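Local coordinates for CRISPR-associated protein CasA/Cse1 (Thermus thermophilus, PDB 4AN8), which serves as a subunit of the Cascade ribonucleoprotein complex and probably takes part in CRISPR adaptive immunity against mobile genetic elements, at residues Pro364-Leu369 with Arg443-Val448. Sequence-based numbering, arbitrary orientation.
Sequences PLPSGL and RFFARV
Pro366 and Ala446 bring the two backbones to 5.0 Å between their CA atoms, where the loop leaving strand 354-364 passes the end of helix 429-446, and no hydrogen bond joins the two segments. Apolar packing centres on the Phe445 ring, with prolines on the loop side. Pro366 CG lies over one face of Phe445, 3.9 Å from the ring centroid and 14° off the normal, a CH-pi contact in which the two side chains cross at about a right angle. The same CG comes within 3.0 Å of Phe445 O, a tight approach, while its neighbour CB reaches Val448 CG1. With CG anti to the backbone N (chi1 -161°), the Phe445 ring lies within reach of both Pro366 and Leu369. At the ring edge, near its plane, Pro364 O approaches CE2 at 3.4 Å; obliquely, Leu369 CD1 comes to 3.7 Å from CE1. The loop joins strand 354-364 to helix 372-403, in the helical C-terminal part of the chain, through a type I beta turn from Pro366 to Leu369 with a weak closing bond; Glu449 adds hydrogen bonds to Gly368 N and Ser367 OG. Leu378 of helix 372-403 touches both Phe445 and Val448, and Phe441 stacks on the Phe445 ring. Leu369 CD1 also meets Val448 CG1 at 4.0 Å, and Pro364 CG rests on CB of the solvent-exposed Ala446, likewise 4.0 Å away.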
loop_
_atom_site.group_PDB
_atom_site.type_symbol
_atom_site.label_atom_id
_atom_site.label_comp_id
_atom_site.label_asym_id
_atom_site.label_seq_id
_atom_site.Cartn_x
_atom_site.Cartn_y
_atom_site.Cartn_z
ATOM N N PRO A 364 -4.006 5.914 13.114
ATOM C CA PRO A 364 -4.536 7.276 13.172
ATOM C C PRO A 364 -3.674 8.170 12.297
ATOM O O PRO A 364 -2.549 7.794 11.944
ATOM C CB PRO A 364 -4.412 7.659 14.656
ATOM C CG PRO A 364 -3.568 6.616 15.284
ATOM C CD PRO A 364 -3.648 5.379 14.437
ATOM N N LEU A 365 -4.212 9.319 11.913
ATOM C CA LEU A 365 -3.448 10.327 11.198
ATOM C C LEU A 365 -3.491 11.598 12.037
ATOM O O LEU A 365 -4.391 12.425 11.893
ATOM C CB LEU A 365 -4.040 10.574 9.813
ATOM C CG LEU A 365 -3.034 11.071 8.791
ATOM C CD1 LEU A 365 -3.550 10.878 7.383
ATOM C CD2 LEU A 365 -2.707 12.537 9.054
ATOM N N PRO A 366 -2.522 11.743 12.938
ATOM C CA PRO A 366 -2.486 12.800 13.964
ATOM C C PRO A 366 -2.428 14.184 13.325
ATOM O O PRO A 366 -1.703 14.352 12.358
ATOM C CB PRO A 366 -1.186 12.511 14.717
ATOM C CG PRO A 366 -0.836 11.056 14.353
ATOM C CD PRO A 366 -1.323 10.888 12.953
ATOM N N SER A 367 -3.147 15.158 13.865
ATOM C CA SER A 367 -3.265 16.463 13.218
ATOM C C SER A 367 -1.934 17.197 12.999
ATOM O O SER A 367 -1.740 17.838 11.965
ATOM C CB SER A 367 -4.246 17.354 13.984
ATOM O OG SER A 367 -3.935 17.383 15.365
ATOM N N GLY A 368 -1.023 17.106 13.960
ATOM C CA GLY A 368 0.223 17.850 13.866
ATOM C C GLY A 368 1.424 16.976 13.561
ATOM O O GLY A 368 2.548 17.294 13.947
ATOM N N LEU A 369 1.186 15.885 12.838
ATOM C CA LEU A 369 2.203 14.861 12.645
ATOM C C LEU A 369 3.486 15.455 12.068
ATOM O O LEU A 369 4.582 15.139 12.533
ATOM C CB LEU A 369 1.670 13.710 11.774
ATOM C CG LEU A 369 2.725 12.673 11.373
ATOM C CD1 LEU A 369 3.209 11.948 12.618
ATOM C CD2 LEU A 369 2.215 11.691 10.325
ATOM N N ARG A 443 -2.263 4.348 20.012
ATOM C CA ARG A 443 -2.635 5.250 21.110
ATOM C C ARG A 443 -1.591 6.338 21.243
ATOM O O ARG A 443 -1.912 7.516 21.292
ATOM C CB ARG A 443 -2.743 4.493 22.434
ATOM C CG ARG A 443 -3.483 3.173 22.365
ATOM C CD ARG A 443 -3.774 2.660 23.772
ATOM N NE ARG A 443 -2.667 2.942 24.689
ATOM C CZ ARG A 443 -1.844 2.021 25.184
ATOM N NH1 ARG A 443 -2.008 0.742 24.863
ATOM N NH2 ARG A 443 -0.863 2.377 26.008
ATOM N N PHE A 444 -0.328 5.938 21.288
ATOM C CA PHE A 444 0.753 6.914 21.287
ATOM C C PHE A 444 0.696 7.792 20.025
ATOM O O PHE A 444 0.747 9.019 20.111
ATOM C CB PHE A 444 2.106 6.214 21.361
ATOM C CG PHE A 444 3.251 7.102 20.974
ATOM C CD1 PHE A 444 3.810 7.981 21.902
ATOM C CD2 PHE A 444 3.743 7.093 19.680
ATOM C CE1 PHE A 444 4.852 8.820 21.542
ATOM C CE2 PHE A 444 4.773 7.920 19.311
ATOM C CZ PHE A 444 5.328 8.797 20.232
ATOM N N PHE A 445 0.573 7.152 18.859
ATOM C CA PHE A 445 0.655 7.858 17.580
ATOM C C PHE A 445 -0.382 8.964 17.482
ATOM O O PHE A 445 -0.076 10.079 17.045
ATOM C CB PHE A 445 0.501 6.897 16.391
ATOM C CG PHE A 445 1.027 7.450 15.083
ATOM C CD1 PHE A 445 2.290 8.030 15.015
ATOM C CD2 PHE A 445 0.265 7.383 13.921
ATOM C CE1 PHE A 445 2.783 8.519 13.817
ATOM C CE2 PHE A 445 0.758 7.872 12.722
ATOM C CZ PHE A 445 2.020 8.446 12.674
ATOM N N ALA A 446 -1.604 8.665 17.901
ATOM C CA ALA A 446 -2.642 9.682 17.897
ATOM C C ALA A 446 -2.268 10.916 18.747
ATOM O O ALA A 446 -2.804 12.003 18.530
ATOM C CB ALA A 446 -3.970 9.086 18.352
ATOM N N ARG A 447 -1.348 10.762 19.700
ATOM C CA ARG A 447 -0.996 11.888 20.573
ATOM C C ARG A 447 0.436 12.387 20.364
ATOM O O ARG A 447 1.024 13.016 21.241
ATOM C CB ARG A 447 -1.233 11.527 22.041
ATOM C CG ARG A 447 -2.648 11.061 22.338
ATOM C CD ARG A 447 -2.858 10.799 23.821
ATOM N NE ARG A 447 -3.868 9.768 24.056
ATOM C CZ ARG A 447 -4.225 9.321 25.259
ATOM N NH1 ARG A 447 -3.651 9.821 26.352
ATOM N NH2 ARG A 447 -5.153 8.373 25.373
ATOM N N VAL A 448 0.991 12.127 19.188
ATOM C CA VAL A 448 2.402 12.395 18.957
ATOM C C VAL A 448 2.777 13.875 19.133
ATOM O O VAL A 448 3.936 14.199 19.376
ATOM C CB VAL A 448 2.878 11.840 17.567
ATOM C CG1 VAL A 448 2.469 12.772 16.432
ATOM C CG2 VAL A 448 4.388 11.589 17.576
#